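PDB 1VJK: molybdopterin converting factor, subunit 1 from Pyrococcus furiosus, which probably acts as the small MoaD-like sulfur-carrier subunit in molybdopterin biosynthesis, with the ubiquitin-like fold of the ThiS family. Local coordinates for residues Val10-Lys15 against Arg40-Glu45; Asp67-Ile70 against Arg75-Ser78. All blocks are in the same frame, centred on the assembly; numbering follows the deposited sequence.

Contact 1: Val10-Lys15 against Arg40-Glu45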
# COMPACT_ATOMS: atom_id res chain seq x y z
N VAL A 10 12.25 5.89 -6.02
CA VAL A 10 12.03 4.49 -5.64
C VAL A 10 10.72 4.06 -6.32
O VAL A 10 9.67 4.67 -6.05
CB VAL A 10 11.94 4.38 -4.10
CG1 VAL A 10 11.30 3.08 -3.64
CG2 VAL A 10 13.34 4.53 -3.50
N LYS A 11 10.76 3.06 -7.20
CA LYS A 11 9.56 2.61 -7.88
C LYS A 11 9.11 1.30 -7.29
O LYS A 11 9.87 0.30 -7.30
CB LYS A 11 9.78 2.46 -9.39
CG LYS A 11 8.47 2.17 -10.15
CD LYS A 11 8.62 2.36 -11.64
CE LYS A 11 9.33 1.19 -12.23
NZ LYS A 11 9.71 1.53 -13.63
N VAL A 12 7.89 1.28 -6.75
CA VAL A 12 7.35 0.08 -6.14
C VAL A 12 6.18 -0.43 -6.96
O VAL A 12 5.48 0.35 -7.65
CB VAL A 12 6.94 0.30 -4.66
CG1 VAL A 12 8.14 0.80 -3.85
CG2 VAL A 12 5.83 1.29 -4.57
N LYS A 13 5.94 -1.72 -6.92
CA LYS A 13 4.83 -2.34 -7.59
C LYS A 13 3.77 -2.59 -6.56
O LYS A 13 3.99 -3.37 -5.62
CB LYS A 13 5.27 -3.67 -8.21
CG LYS A 13 4.15 -4.45 -8.92
CD LYS A 13 4.76 -5.66 -9.66
CE LYS A 13 3.70 -6.48 -10.37
NZ LYS A 13 4.27 -7.67 -11.05
N VAL A 14 2.62 -1.96 -6.70
CA VAL A 14 1.51 -2.13 -5.79
C VAL A 14 0.52 -3.12 -6.36
O VAL A 14 0.09 -2.95 -7.50
CB VAL A 14 0.80 -0.79 -5.47
CG1 VAL A 14 -0.37 -0.99 -4.51
CG2 VAL A 14 1.80 0.23 -4.91
N LYS A 15 0.18 -4.16 -5.58
CA LYS A 15 -0.81 -5.15 -6.01
C LYS A 15 -2.02 -5.02 -5.12
O LYS A 15 -1.92 -5.16 -3.89
CB LYS A 15 -0.23 -6.58 -5.95
CG LYS A 15 0.98 -6.85 -6.85
CD LYS A 15 1.45 -8.29 -6.71
CE LYS A 15 2.49 -8.65 -7.75
N ARG A 40 4.39 4.59 5.09
CA ARG A 40 3.35 5.60 5.32
C ARG A 40 3.21 6.58 4.13
O ARG A 40 2.10 7.06 3.84
CB ARG A 40 3.58 6.34 6.65
CG ARG A 40 4.83 7.21 6.68
CD ARG A 40 4.88 8.06 7.94
NE ARG A 40 5.02 7.29 9.20
CZ ARG A 40 4.04 7.05 10.06
NH1 ARG A 40 2.79 7.48 9.85
NH2 ARG A 40 4.33 6.38 11.18
N ASP A 41 4.33 6.88 3.46
CA ASP A 41 4.28 7.81 2.30
C ASP A 41 3.59 7.15 1.15
O ASP A 41 2.83 7.80 0.43
CB ASP A 41 5.69 8.25 1.88
CG ASP A 41 6.49 8.82 3.05
OD1 ASP A 41 5.99 9.66 3.80
OD2 ASP A 41 7.67 8.46 3.22
N LEU A 42 3.82 5.85 0.97
CA LEU A 42 3.12 5.11 -0.07
C LEU A 42 1.60 5.08 0.18
O LEU A 42 0.82 5.30 -0.76
CB LEU A 42 3.67 3.69 -0.16
CG LEU A 42 2.92 2.76 -1.11
CD1 LEU A 42 2.92 3.30 -2.59
CD2 LEU A 42 3.50 1.34 -1.01
N ILE A 43 1.20 4.86 1.43
CA ILE A 43 -0.22 4.87 1.76
C ILE A 43 -0.83 6.23 1.42
O ILE A 43 -1.93 6.30 0.82
CB ILE A 43 -0.42 4.51 3.23
CG1 ILE A 43 -0.09 3.04 3.43
CG2 ILE A 43 -1.88 4.82 3.69
CD1 ILE A 43 -0.03 2.57 4.92
N GLU A 44 -0.13 7.32 1.77
CA GLU A 44 -0.66 8.64 1.39
C GLU A 44 -0.77 8.84 -0.11
O GLU A 44 -1.73 9.50 -0.57
CB GLU A 44 0.15 9.76 2.04
CG GLU A 44 -0.00 9.77 3.57
CD GLU A 44 -1.45 9.76 4.03
OE1 GLU A 44 -2.18 10.73 3.74
OE2 GLU A 44 -1.87 8.77 4.68
N GLU A 45 0.17 8.30 -0.87
CA GLU A 45 0.11 8.43 -2.31
C GLU A 45 -1.03 7.60 -2.89
O GLU A 45 -1.68 8.06 -3.84
CB GLU A 45 1.47 8.05 -2.94
CG GLU A 45 1.49 8.08 -4.48
CD GLU A 45 1.38 9.47 -5.10
OE1 GLU A 45 1.59 10.47 -4.40
OE2 GLU A 45 1.09 9.56 -6.32

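Contact 2: Asp67-Ile70 against Arg75-Ser78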
# COMPACT_ATOMS: atom_id res chain seq x y z
N ASP A 67 -9.51 -1.72 7.71
CA ASP A 67 -10.08 -2.08 6.42
C ASP A 67 -9.02 -2.69 5.51
O ASP A 67 -9.34 -3.54 4.66
CB ASP A 67 -10.67 -0.86 5.72
CG ASP A 67 -11.81 -0.26 6.48
OD1 ASP A 67 -12.80 -1.00 6.76
OD2 ASP A 67 -11.82 0.93 6.86
N VAL A 68 -7.76 -2.25 5.66
CA VAL A 68 -6.69 -2.59 4.75
C VAL A 68 -5.48 -2.99 5.57
O VAL A 68 -5.15 -2.33 6.55
CB VAL A 68 -6.25 -1.35 3.89
CG1 VAL A 68 -5.23 -1.76 2.82
CG2 VAL A 68 -7.44 -0.65 3.22
N ASN A 69 -4.79 -4.04 5.12
CA ASN A 69 -3.45 -4.33 5.58
C ASN A 69 -2.53 -4.34 4.38
O ASN A 69 -2.98 -4.52 3.23
CB ASN A 69 -3.35 -5.72 6.25
CG ASN A 69 -3.95 -5.78 7.69
OD1 ASN A 69 -3.85 -6.83 8.33
ND2 ASN A 69 -4.56 -4.69 8.17
N ILE A 70 -1.25 -4.14 4.63
CA ILE A 70 -0.26 -4.15 3.54
C ILE A 70 0.88 -5.10 3.87
O ILE A 70 1.08 -5.46 5.04
CB ILE A 70 0.29 -2.74 3.18
CG1 ILE A 70 1.16 -2.16 4.32
CG2 ILE A 70 -0.85 -1.79 2.73
CD1 ILE A 70 2.69 -2.52 4.21
N ARG A 75 5.90 -9.53 3.56
CA ARG A 75 6.11 -9.38 5.00
C ARG A 75 5.33 -8.23 5.59
O ARG A 75 5.23 -7.17 4.97
CB ARG A 75 7.60 -9.17 5.30
CG ARG A 75 8.52 -10.29 4.87
CD ARG A 75 10.00 -9.89 4.88
NE ARG A 75 10.49 -9.64 6.25
CZ ARG A 75 10.70 -8.43 6.79
NH1 ARG A 75 10.48 -7.32 6.10
NH2 ARG A 75 11.15 -8.34 8.04
N TYR A 76 4.75 -8.41 6.77
CA TYR A 76 4.17 -7.29 7.50
C TYR A 76 5.31 -6.44 8.03
O TYR A 76 6.34 -6.97 8.53
CB TYR A 76 3.29 -7.79 8.67
CG TYR A 76 2.05 -8.53 8.24
CD1 TYR A 76 1.01 -7.86 7.56
CD2 TYR A 76 1.89 -9.89 8.51
CE1 TYR A 76 -0.14 -8.54 7.16
CE2 TYR A 76 0.75 -10.58 8.11
CZ TYR A 76 -0.27 -9.90 7.44
OH TYR A 76 -1.40 -10.58 7.04
N VAL A 77 5.14 -5.13 7.91
CA VAL A 77 6.17 -4.17 8.32
C VAL A 77 5.54 -2.95 8.98
O VAL A 77 4.31 -2.77 8.96
CB VAL A 77 7.03 -3.68 7.13
CG1 VAL A 77 7.83 -4.82 6.49
CG2 VAL A 77 6.14 -3.00 6.10
N SER A 78 6.39 -2.11 9.57
CA SER A 78 5.92 -0.90 10.20
C SER A 78 5.63 0.20 9.16
O SER A 78 6.08 0.12 8.00
CB SER A 78 6.94 -0.41 11.21
OG SER A 78 7.91 0.36 10.58
O HOH W 1 -3.77 -9.26 6.97
O HOH W 2 2.35 -4.48 7.13

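Contact 1: Val10-Lys15 against Arg40-Glu45
L42 reaches down from helix 39-49 onto V12 and V14, alternate residues of strand 10-16 whose side chains stand on the same face of the sheet. The two segments keep a helix-to-sheet spacing, with V12 CA and L42 CA 8.9 Å apart, and what fills the interval here is aliphatic carbon. Going outward along L42, CB is still well short of the strand, 5.5 Å from V12 CG2. The next bond swings CG anti to the backbone N (chi1 173°), which directs the fork of the side chain at the sheet. CG itself remains 4.7 Å from V14 CG2, so the methyls make the contact. CD1 does most of it: it lies 4.0 Å from V14 CG2 and 4.1 Å from V12 CG2, bridging the two valines. CD2 hangs alongside, 4.3 Å from V12 CG2, at the loose end of van der Waals range. Each valine offers its CG2, but the two are rotated differently about chi1: V12 CG2 sits between its own backbone N and carbonyl carbon, whereas V14 CG2 is anti to the carbonyl carbon. These unlike rotations bring the two methyls within 4.2 Å of each other, V12 CG2 to V14 CG2, beneath the leucine. I31 of strand 28-33, V89 of strand 88-92 and L83 also touch L42, and all three residues of the contact are buried. A helix laid over a mixed sheet, with strand 10-16 next to strand 88-92 at its middle, is the core of the ubiquitin-like beta-grasp fold.

Contact 2: Asp67-Ile70 against Arg75-Ser78
I70 and Y76 bring the backbones together, their CA atoms 6.7 Å apart, yet no direct hydrogen bond joins the segments. This is the edge of the ubiquitin-like beta-grasp sheet: strand 69-72 is its outermost member on this side, and 75-78 belongs to the loop that returns from it. Water 2 takes the place of a direct backbone bond, donating to I70 O at 2.6 Å and accepting from V77 N at 3.0 Å. It lies in the plane of the Y76 ring, at its edge. The same I70 O also has the tyrosine ring beside it, with Y76 CD1 3.5 Å away in an oblique approach. On the inner side the contact is apolar. I70 holds CG1 between its backbone N and carbonyl carbon (chi1 68°), and from there CD1 extends to V77 CG2, 4.0 Å away, the two side chains crossing at about a right angle. V39, in helix 39-49, touches both, so this pair continues the packing under the helix. Y76, by contrast, is exposed, with its ring running back past N69 and also touching F92. N69 is buried and its amide is held at both ends: ND2 gives a nearly straight bond to V68 O (168°), meeting that carbonyl from above its plane, and also bonds to D63 O. Those bonds fix which way the amide faces. Its OD1 accepts a proton from water 1 at 2.8 Å, and the same water hydrogen-bonds to Y76 OH at 2.7 Å.

How the contacts relate
Both contacts reach the same mixed sheet, and helix 39-49 has a hand in each: it supplies L42 to contact 1 and, through V39, backs the apolar pair of contact 2. Their centres lie 12 Å apart and they do not touch. Contact 1 belongs to the core, with every touching residue buried and only methyl groups meeting. Contact 2, at the outer strand 69-72, is mixed: one apolar pair faces inward, while its polar links run through two waters, one between backbone atoms and one between an asparagine and a tyrosine. Along the chain they come in series, the first joining helix to sheet, the second tying a return loop to the sheet's edge.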